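Local atomic coordinates of plastocyanin (Adiantum capillus-veneris, PDB entry 1KDJ), a protein that carries electrons from the cytochrome b6-f complex to P700 of photosystem I by means of a single bound copper ion. Residues A[3-8]-A[37-42]; A[56-61]-A[75-80]. All blocks are in the same frame, centred on the assembly; numbering follows the deposited sequence.

In the fold
From the N terminus, strand 2-5 enters first and runs out into the loop that begins at G6. Contact 1 brings the end of this strand against 37-42, and so closes a loop that holds strands 14-15, 18-21 and 27-31. The chain goes on through strand 40-41 and helix 49-57. Contact 2 then joins the end of that helix to 75-80, at the end of strand 72-75. The two contacts follow in series, neither nested nor crossed. Their centres lie about 14 Å apart. They also meet directly, since M60 N probably hydrogen-bonds to I39 O. Contact 1 joins the two sheets beside copper, and contact 2 ties the helix end to the edge of one sheet.

Contact 1: A[3-8]-A[37-42]; sequences VEVGDE and HNIVFD. With CU (copper (II) ion), chain B.
H37 ND1 binds the copper ion at 1.9 Å, and V5 and G6 pack against this same side chain. CG1 of V5 lies 3.5 Å from CB of H37 and 3.8 Å from its CG. This methyl is anti to the V5 backbone N (chi1 -178°), which turns it to the histidine. V5 and H37 lie alongside each other, running in opposite senses. Just past the strand, CA of G6 comes within 3.8 Å of H37 NE2. Both V5 CG1 and G6 CA pack on the imidazole obliquely and probably help hold it in place. No hydrogen bond joins the two segments. The other V5 methyl, CG2, meets CD1 of I39 at 4.3 Å. F29 and F14 touch both V5 and I39, so this end of the contact belongs to the hydrophobic core. N38 turns its side chain away from segment 3-8 at its first bond. Its OD1 hydrogen-bonds to T88 N and its ND2 to D64 O, which probably steadies the chain just after H37. C87, H90 and M95 complete the metal site. H37 is thus one of four ligands of the type 1 (blue) copper site of this cupredoxin fold, here packed against the end of strand 2-5.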
loop_
_atom_site.group_PDB
_atom_site.type_symbol
_atom_site.label_atom_id
_atom_site.label_comp_id
_atom_site.label_asym_id
_atom_site.label_seq_id
_atom_site.Cartn_x
_atom_site.Cartn_y
_atom_site.Cartn_z
ATOM N N VAL A 3 3.299 -7.735 -2.889
ATOM C CA VAL A 3 4.183 -6.970 -2.011
ATOM C C VAL A 3 4.001 -7.657 -0.678
ATOM O O VAL A 3 2.887 -8.062 -0.334
ATOM C CB VAL A 3 3.786 -5.483 -1.832
ATOM C CG1 VAL A 3 4.695 -4.749 -0.835
ATOM C CG2 VAL A 3 3.940 -4.784 -3.200
ATOM N N GLU A 4 5.126 -7.913 -0.015
ATOM C CA GLU A 4 5.105 -8.466 1.325
ATOM C C GLU A 4 5.163 -7.296 2.297
ATOM O O GLU A 4 5.931 -6.338 2.159
ATOM C CB GLU A 4 6.302 -9.378 1.501
ATOM C CG GLU A 4 6.074 -10.645 0.703
ATOM C CD GLU A 4 7.159 -11.712 0.899
ATOM O OE1 GLU A 4 8.002 -11.583 1.783
ATOM O OE2 GLU A 4 7.151 -12.670 0.141
ATOM N N VAL A 5 4.333 -7.375 3.323
ATOM C CA VAL A 5 4.205 -6.298 4.282
ATOM C C VAL A 5 4.811 -6.843 5.586
ATOM O O VAL A 5 4.220 -7.763 6.163
ATOM C CB VAL A 5 2.712 -5.968 4.463
ATOM C CG1 VAL A 5 2.595 -4.800 5.434
ATOM C CG2 VAL A 5 2.059 -5.617 3.126
ATOM N N GLY A 6 5.931 -6.285 5.994
ATOM C CA GLY A 6 6.596 -6.720 7.220
ATOM C C GLY A 6 7.368 -8.011 6.974
ATOM O O GLY A 6 7.402 -8.578 5.868
ATOM N N ASP A 7 7.989 -8.509 8.034
ATOM C CA ASP A 7 8.696 -9.787 7.963
ATOM C C ASP A 7 8.560 -10.532 9.303
ATOM O O ASP A 7 7.963 -10.021 10.256
ATOM C CB ASP A 7 10.182 -9.522 7.591
ATOM C CG ASP A 7 10.965 -8.571 8.456
ATOM O OD1 ASP A 7 10.691 -8.468 9.660
ATOM O OD2 ASP A 7 11.856 -7.909 7.943
ATOM N N GLU A 8 9.149 -11.720 9.417
ATOM C CA GLU A 8 9.149 -12.527 10.628
ATOM C C GLU A 8 9.916 -11.903 11.776
ATOM O O GLU A 8 9.618 -12.212 12.926
ATOM C CB GLU A 8 9.778 -13.881 10.417
ATOM C CG GLU A 8 9.205 -14.806 9.364
ATOM C CD GLU A 8 7.820 -15.366 9.592
ATOM O OE1 GLU A 8 6.989 -14.716 10.229
ATOM O OE2 GLU A 8 7.581 -16.471 9.104
ATOM N N HIS A 37 -0.152 -4.361 10.205
ATOM C CA HIS A 37 0.266 -3.218 9.389
ATOM C C HIS A 37 -0.903 -2.866 8.494
ATOM O O HIS A 37 -1.812 -3.676 8.352
ATOM C CB HIS A 37 1.434 -3.551 8.436
ATOM C CG HIS A 37 2.747 -3.918 9.118
ATOM N ND1 HIS A 37 3.501 -2.937 9.582
ATOM C CD2 HIS A 37 3.318 -5.159 9.255
ATOM C CE1 HIS A 37 4.594 -3.553 10.023
ATOM N NE2 HIS A 37 4.465 -4.847 9.819
ATOM N N ASN A 38 -0.890 -1.718 7.848
ATOM C CA ASN A 38 -1.906 -1.523 6.802
ATOM C C ASN A 38 -1.296 -0.722 5.646
ATOM O O ASN A 38 -0.088 -0.441 5.652
ATOM C CB ASN A 38 -3.161 -0.778 7.365
ATOM C CG ASN A 38 -2.974 0.654 7.758
ATOM O OD1 ASN A 38 -1.958 1.336 7.697
ATOM N ND2 ASN A 38 -4.037 1.178 8.311
ATOM N N ILE A 39 -2.112 -0.321 4.663
ATOM C CA ILE A 39 -1.606 0.384 3.485
ATOM C C ILE A 39 -2.604 1.492 3.180
ATOM O O ILE A 39 -3.764 1.172 2.925
ATOM C CB ILE A 39 -1.540 -0.513 2.200
ATOM C CG1 ILE A 39 -0.636 -1.754 2.427
ATOM C CG2 ILE A 39 -1.022 0.356 1.014
ATOM C CD1 ILE A 39 -1.292 -2.989 3.108
ATOM N N VAL A 40 -2.107 2.699 3.168
ATOM C CA VAL A 40 -2.881 3.883 2.844
ATOM C C VAL A 40 -2.073 4.676 1.836
ATOM O O VAL A 40 -0.895 4.961 2.056
ATOM C CB VAL A 40 -3.138 4.750 4.135
ATOM C CG1 VAL A 40 -3.909 6.022 3.803
ATOM C CG2 VAL A 40 -3.958 3.946 5.112
ATOM N N PHE A 41 -2.738 5.106 0.748
ATOM C CA PHE A 41 -2.096 5.920 -0.271
ATOM C C PHE A 41 -2.118 7.380 0.067
ATOM O O PHE A 41 -3.120 7.861 0.577
ATOM C CB PHE A 41 -2.782 5.719 -1.644
ATOM C CG PHE A 41 -2.268 4.475 -2.368
ATOM C CD1 PHE A 41 -1.127 4.574 -3.143
ATOM C CD2 PHE A 41 -2.889 3.267 -2.204
ATOM C CE1 PHE A 41 -0.616 3.444 -3.748
ATOM C CE2 PHE A 41 -2.368 2.146 -2.811
ATOM C CZ PHE A 41 -1.235 2.231 -3.579
ATOM N N ASP A 42 -1.030 8.088 -0.163
ATOM C CA ASP A 42 -0.971 9.534 -0.087
ATOM C C ASP A 42 -1.717 10.122 -1.284
ATOM O O ASP A 42 -1.587 9.610 -2.401
ATOM C CB ASP A 42 0.418 10.036 -0.204
ATOM C CG ASP A 42 0.946 10.778 0.996
ATOM O OD1 ASP A 42 0.204 11.494 1.676
ATOM O OD2 ASP A 42 2.137 10.634 1.243
HETATM CU CU CU B . 3.294 -1.037 9.829
#

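Contact 2: A[56-61]-A[75-80]; sequences KAASMD and AKVSTP
The backbones come nearest at A58 and A75, whose CA atoms are 4.7 Å apart, near the ends of helix 49-57 and strand 72-75. No hydrogen bond joins the two segments. The contact is made by small apolar groups. CB of A58 and CB of A75 meet at 3.9 Å, each pointing toward the other segment. CG2 of V77 lies 4.0 Å from the same A58 methyl. With CG1 anti to the V77 backbone N (chi1 179°), CG2 is the branch that meets A58. A75 CB also lies 3.8 Å from A58 O, a carbonyl oxygen that the contact buries and that has no hydrogen-bond partner in the model. S59 N hydrogen-bonds to K56 O at 3.0 Å, closing a turn at the end of the helix. S59 OG hydrogen-bonds to L55 O and to F41 N, linking this turn to strand 40-41. The end of K76 leads away from the contact, and its NZ hydrogen-bonds to G24 O. E54 of the helix hydrogen-bonds to S78 N and T79 OG1. Together these contacts seat the short helix of the plastocyanin fold against the edge of its beta sandwich, away from the copper.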
loop_
_atom_site.group_PDB
_atom_site.type_symbol
_atom_site.label_atom_id
_atom_site.label_comp_id
_atom_site.label_asym_id
_atom_site.label_seq_id
_atom_site.Cartn_x
_atom_site.Cartn_y
_atom_site.Cartn_z
ATOM N N LYS A 56 -8.146 6.678 -2.715
ATOM C CA LYS A 56 -8.936 6.373 -1.508
ATOM C C LYS A 56 -9.502 4.963 -1.581
ATOM O O LYS A 56 -9.429 4.216 -0.599
ATOM C CB LYS A 56 -10.118 7.352 -1.314
ATOM C CG LYS A 56 -9.411 8.632 -1.038
ATOM C CD LYS A 56 -10.310 9.763 -0.625
ATOM C CE LYS A 56 -9.869 10.150 0.787
ATOM N NZ LYS A 56 -10.191 9.093 1.740
ATOM N N ALA A 57 -10.007 4.525 -2.740
ATOM C CA ALA A 57 -10.525 3.180 -2.895
ATOM C C ALA A 57 -9.434 2.115 -2.814
ATOM O O ALA A 57 -9.695 0.949 -2.569
ATOM C CB ALA A 57 -11.182 3.019 -4.231
ATOM N N ALA A 58 -8.207 2.527 -3.028
ATOM C CA ALA A 58 -7.086 1.609 -3.007
ATOM C C ALA A 58 -6.428 1.648 -1.627
ATOM O O ALA A 58 -5.347 1.074 -1.449
ATOM C CB ALA A 58 -6.052 2.026 -4.079
ATOM N N SER A 59 -7.012 2.357 -0.649
ATOM C CA SER A 59 -6.416 2.458 0.656
ATOM C C SER A 59 -7.234 1.707 1.666
ATOM O O SER A 59 -8.441 1.505 1.536
ATOM C CB SER A 59 -6.340 3.875 1.062
ATOM O OG SER A 59 -5.522 4.624 0.191
ATOM N N MET A 60 -6.536 1.156 2.655
ATOM C CA MET A 60 -7.209 0.549 3.795
ATOM C C MET A 60 -7.732 1.682 4.661
ATOM O O MET A 60 -7.212 2.793 4.745
ATOM C CB MET A 60 -6.267 -0.300 4.661
ATOM C CG MET A 60 -6.126 -1.645 3.998
ATOM S SD MET A 60 -4.879 -2.724 4.760
ATOM C CE MET A 60 -5.894 -3.284 6.107
ATOM N N ASP A 61 -8.799 1.347 5.344
ATOM C CA ASP A 61 -9.424 2.267 6.259
ATOM C C ASP A 61 -8.404 2.412 7.382
ATOM O O ASP A 61 -7.933 1.369 7.840
ATOM C CB ASP A 61 -10.722 1.565 6.638
ATOM C CG ASP A 61 -11.654 2.317 7.563
ATOM O OD1 ASP A 61 -11.538 3.542 7.644
ATOM O OD2 ASP A 61 -12.492 1.664 8.197
ATOM N N ALA A 75 -5.195 -3.791 -4.148
ATOM C CA ALA A 75 -5.440 -2.439 -4.633
ATOM C C ALA A 75 -5.277 -2.399 -6.172
ATOM O O ALA A 75 -4.409 -3.111 -6.710
ATOM C CB ALA A 75 -4.437 -1.477 -4.044
ATOM N N LYS A 76 -6.097 -1.626 -6.910
ATOM C CA LYS A 76 -5.994 -1.454 -8.368
ATOM C C LYS A 76 -6.016 0.040 -8.641
ATOM O O LYS A 76 -6.892 0.751 -8.126
ATOM C CB LYS A 76 -7.172 -2.069 -9.098
ATOM C CG LYS A 76 -7.099 -3.542 -9.334
ATOM C CD LYS A 76 -8.498 -3.984 -9.634
ATOM C CE LYS A 76 -8.517 -5.230 -10.494
ATOM N NZ LYS A 76 -8.285 -4.845 -11.879
ATOM N N VAL A 77 -5.026 0.570 -9.346
ATOM C CA VAL A 77 -4.953 1.962 -9.733
ATOM C C VAL A 77 -4.736 1.944 -11.274
ATOM O O VAL A 77 -3.884 1.234 -11.865
ATOM C CB VAL A 77 -3.789 2.664 -9.022
ATOM C CG1 VAL A 77 -3.736 4.121 -9.487
ATOM C CG2 VAL A 77 -3.969 2.631 -7.490
ATOM N N SER A 78 -5.684 2.598 -11.945
ATOM C CA SER A 78 -5.682 2.735 -13.400
ATOM C C SER A 78 -4.916 3.938 -13.945
ATOM O O SER A 78 -4.452 3.850 -15.082
ATOM C CB SER A 78 -7.144 2.799 -13.900
ATOM O OG SER A 78 -8.017 1.842 -13.297
ATOM N N THR A 79 -4.733 5.054 -13.240
ATOM C CA THR A 79 -4.112 6.243 -13.783
ATOM C C THR A 79 -2.591 6.197 -13.749
ATOM O O THR A 79 -2.022 6.057 -12.664
ATOM C CB THR A 79 -4.624 7.494 -13.005
ATOM O OG1 THR A 79 -6.039 7.469 -13.178
ATOM C CG2 THR A 79 -4.016 8.825 -13.431
ATOM N N PRO A 80 -1.875 6.312 -14.873
ATOM C CA PRO A 80 -0.426 6.458 -14.908
ATOM C C PRO A 80 0.130 7.534 -13.998
ATOM O O PRO A 80 -0.412 8.635 -13.896
ATOM C CB PRO A 80 -0.146 6.694 -16.385
ATOM C CG PRO A 80 -1.183 5.851 -17.061
ATOM C CD PRO A 80 -2.415 6.190 -16.231
#